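Local coordinates for sporozoite-specific SAG protein (Toxoplasma gondii, PDB 2WNK) that is a surface antigen of the parasite's sporozoite stage, related to SAG2, and probably takes part in contacts with host cells, at residues T4-S12 against R25-E33. Residues are numbered along the deposited sequence; the frame is centred on the assembly and turned at random.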
# COMPACT_ATOMS: atom_id res chain seq x y z
N THR A 4 2.33 17.51 7.55
CA THR A 4 1.26 16.64 8.10
C THR A 4 0.10 17.43 8.74
O THR A 4 -1.02 16.92 8.91
CB THR A 4 1.80 15.69 9.13
OG1 THR A 4 0.71 14.96 9.69
CG2 THR A 4 2.52 16.44 10.24
N SER A 5 0.38 18.68 9.10
CA SER A 5 -0.64 19.56 9.65
C SER A 5 -1.15 20.51 8.57
O SER A 5 -0.37 21.08 7.79
CB SER A 5 -0.07 20.36 10.85
OG SER A 5 -1.06 21.21 11.41
N CYS A 6 -2.46 20.69 8.53
CA CYS A 6 -3.08 21.55 7.49
C CYS A 6 -3.01 23.02 7.94
O CYS A 6 -3.98 23.52 8.51
CB CYS A 6 -4.52 21.10 7.22
SG CYS A 6 -4.98 21.19 5.43
N GLU A 7 -1.87 23.67 7.63
CA GLU A 7 -1.50 25.03 8.08
C GLU A 7 -1.73 26.19 7.10
O GLU A 7 -1.41 27.35 7.42
CB GLU A 7 -0.00 25.09 8.39
CG GLU A 7 0.49 24.09 9.42
CD GLU A 7 1.95 24.34 9.75
OE1 GLU A 7 2.75 24.50 8.81
OE2 GLU A 7 2.31 24.37 10.95
N THR A 8 -2.13 25.89 5.87
CA THR A 8 -2.20 26.97 4.91
C THR A 8 -3.65 27.11 4.43
O THR A 8 -4.15 26.24 3.76
CB THR A 8 -1.19 26.78 3.73
OG1 THR A 8 0.13 26.51 4.24
CG2 THR A 8 -1.11 28.05 2.90
N GLU A 9 -4.30 28.20 4.83
CA GLU A 9 -5.66 28.50 4.32
C GLU A 9 -5.63 28.68 2.83
O GLU A 9 -4.72 29.36 2.30
CB GLU A 9 -6.20 29.77 4.94
CG GLU A 9 -6.80 29.56 6.31
CD GLU A 9 -7.14 30.87 6.97
OE1 GLU A 9 -6.20 31.66 7.21
OE2 GLU A 9 -8.33 31.12 7.23
N GLY A 10 -6.65 28.13 2.17
CA GLY A 10 -6.71 28.18 0.73
C GLY A 10 -5.82 27.21 -0.00
O GLY A 10 -5.77 27.22 -1.24
N SER A 11 -5.11 26.35 0.73
CA SER A 11 -4.27 25.34 0.08
C SER A 11 -4.57 23.99 0.70
O SER A 11 -5.50 23.85 1.50
CB SER A 11 -2.77 25.67 0.17
OG SER A 11 -2.43 26.74 -0.71
N SER A 12 -3.78 22.99 0.32
CA SER A 12 -4.12 21.63 0.67
C SER A 12 -2.86 20.84 0.99
O SER A 12 -1.75 21.20 0.61
CB SER A 12 -4.90 20.99 -0.49
OG SER A 12 -5.29 19.67 -0.20
N ARG A 25 -1.92 9.80 8.81
CA ARG A 25 -2.10 10.65 9.98
C ARG A 25 -2.02 12.08 9.53
O ARG A 25 -1.09 12.47 8.80
CB ARG A 25 -1.05 10.36 11.06
CG ARG A 25 -1.19 9.01 11.70
CD ARG A 25 -0.05 8.74 12.71
NE ARG A 25 -0.03 7.32 13.08
CZ ARG A 25 -0.92 6.77 13.89
NH1 ARG A 25 -1.89 7.51 14.42
NH2 ARG A 25 -0.85 5.47 14.15
N PHE A 26 -3.02 12.87 9.90
CA PHE A 26 -2.96 14.29 9.63
C PHE A 26 -3.55 15.09 10.77
O PHE A 26 -4.23 14.54 11.63
CB PHE A 26 -3.65 14.63 8.30
CG PHE A 26 -5.13 14.37 8.29
CD1 PHE A 26 -6.03 15.37 8.64
CD2 PHE A 26 -5.62 13.14 7.86
CE1 PHE A 26 -7.41 15.16 8.59
CE2 PHE A 26 -7.01 12.91 7.82
CZ PHE A 26 -7.90 13.93 8.19
N ASN A 27 -3.28 16.38 10.77
CA ASN A 27 -3.69 17.24 11.85
C ASN A 27 -4.43 18.47 11.31
O ASN A 27 -4.02 19.08 10.32
CB ASN A 27 -2.46 17.65 12.66
CG ASN A 27 -2.72 18.83 13.57
OD1 ASN A 27 -2.43 19.98 13.21
ND2 ASN A 27 -3.28 18.55 14.74
N CYS A 28 -5.52 18.79 11.99
CA CYS A 28 -6.19 20.11 11.84
C CYS A 28 -5.70 20.97 13.00
O CYS A 28 -6.04 20.69 14.15
CB CYS A 28 -7.71 19.96 11.90
SG CYS A 28 -8.47 19.13 10.40
N PRO A 29 -4.91 22.00 12.69
CA PRO A 29 -4.25 22.76 13.72
C PRO A 29 -5.22 23.61 14.43
O PRO A 29 -6.33 23.79 14.10
CB PRO A 29 -3.25 23.61 12.96
CG PRO A 29 -3.80 23.84 11.73
CD PRO A 29 -4.49 22.51 11.39
N SER A 30 -4.71 24.18 15.49
CA SER A 30 -5.51 24.94 16.37
C SER A 30 -6.51 25.95 15.79
O SER A 30 -7.59 26.01 16.19
CB SER A 30 -4.56 25.69 17.28
OG SER A 30 -5.32 26.34 18.16
N THR A 31 -6.09 26.76 14.87
CA THR A 31 -6.99 27.78 14.38
C THR A 31 -8.08 27.13 13.51
O THR A 31 -9.21 27.53 13.48
CB THR A 31 -6.22 28.84 13.65
OG1 THR A 31 -7.08 29.60 12.80
CG2 THR A 31 -5.13 28.26 12.90
N LEU A 32 -7.71 26.05 12.88
CA LEU A 32 -8.64 25.37 11.96
C LEU A 32 -9.06 24.01 12.54
O LEU A 32 -8.95 22.95 11.87
CB LEU A 32 -7.99 25.18 10.58
CG LEU A 32 -7.60 26.45 9.83
CD1 LEU A 32 -6.93 26.11 8.50
CD2 LEU A 32 -8.83 27.32 9.63
N GLU A 33 -9.54 24.09 13.79
CA GLU A 33 -9.77 22.95 14.71
C GLU A 33 -10.35 21.76 13.96
O GLU A 33 -9.99 20.62 14.26
CB GLU A 33 -10.60 23.44 15.91
CG GLU A 33 -11.17 22.36 16.74
CD GLU A 33 -12.44 22.83 17.37
OE1 GLU A 33 -13.38 23.10 16.60
OE2 GLU A 33 -12.47 22.94 18.63
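Asn-27 grips Thr-4 to Cys-6 with both its backbone N-H and its backbone C=O: its N reaches Thr-4 O at 3.0 Å, and its O takes the N-H of Cys-6 (N to O 2.9 Å) almost straight, at 169°. This is a single parallel bridge centred on Ser-5 and Asn-27. A side-chain bond reinforces it. With CG anti to the backbone N (chi1 164°), Asn-27 turns OD1 to Ser-5 OG, which donates in the plane of the amide onto a lone pair at 2.6 Å; ND2 is tied to Asp-81 and Gly-78, so the amide is fixed at both ends. Thr-4 OG1 lies 3.2 Å from Arg-25 O, at best a weak bond.

Beyond the bridge, Cys-6 sits at the centre of an inverse gamma turn. Its buried O has no hydrogen-bond partner and lies against the Pro-29 ring, 3.1 Å from CD. Leu-32 CD1 meets this same O at 3.9 Å and reaches Glu-9 CG, while the Glu-9 carboxylate pairs with Arg-102.

Thr-4 to Cys-6 thus add one short parallel bridge to the end of outer strand 22-28 of one sheet, and the Cys-6–Cys-121 disulfide pins them to strand 121-127 of the other, lacing together the disulfide-linked beta sandwich of an SRS domain.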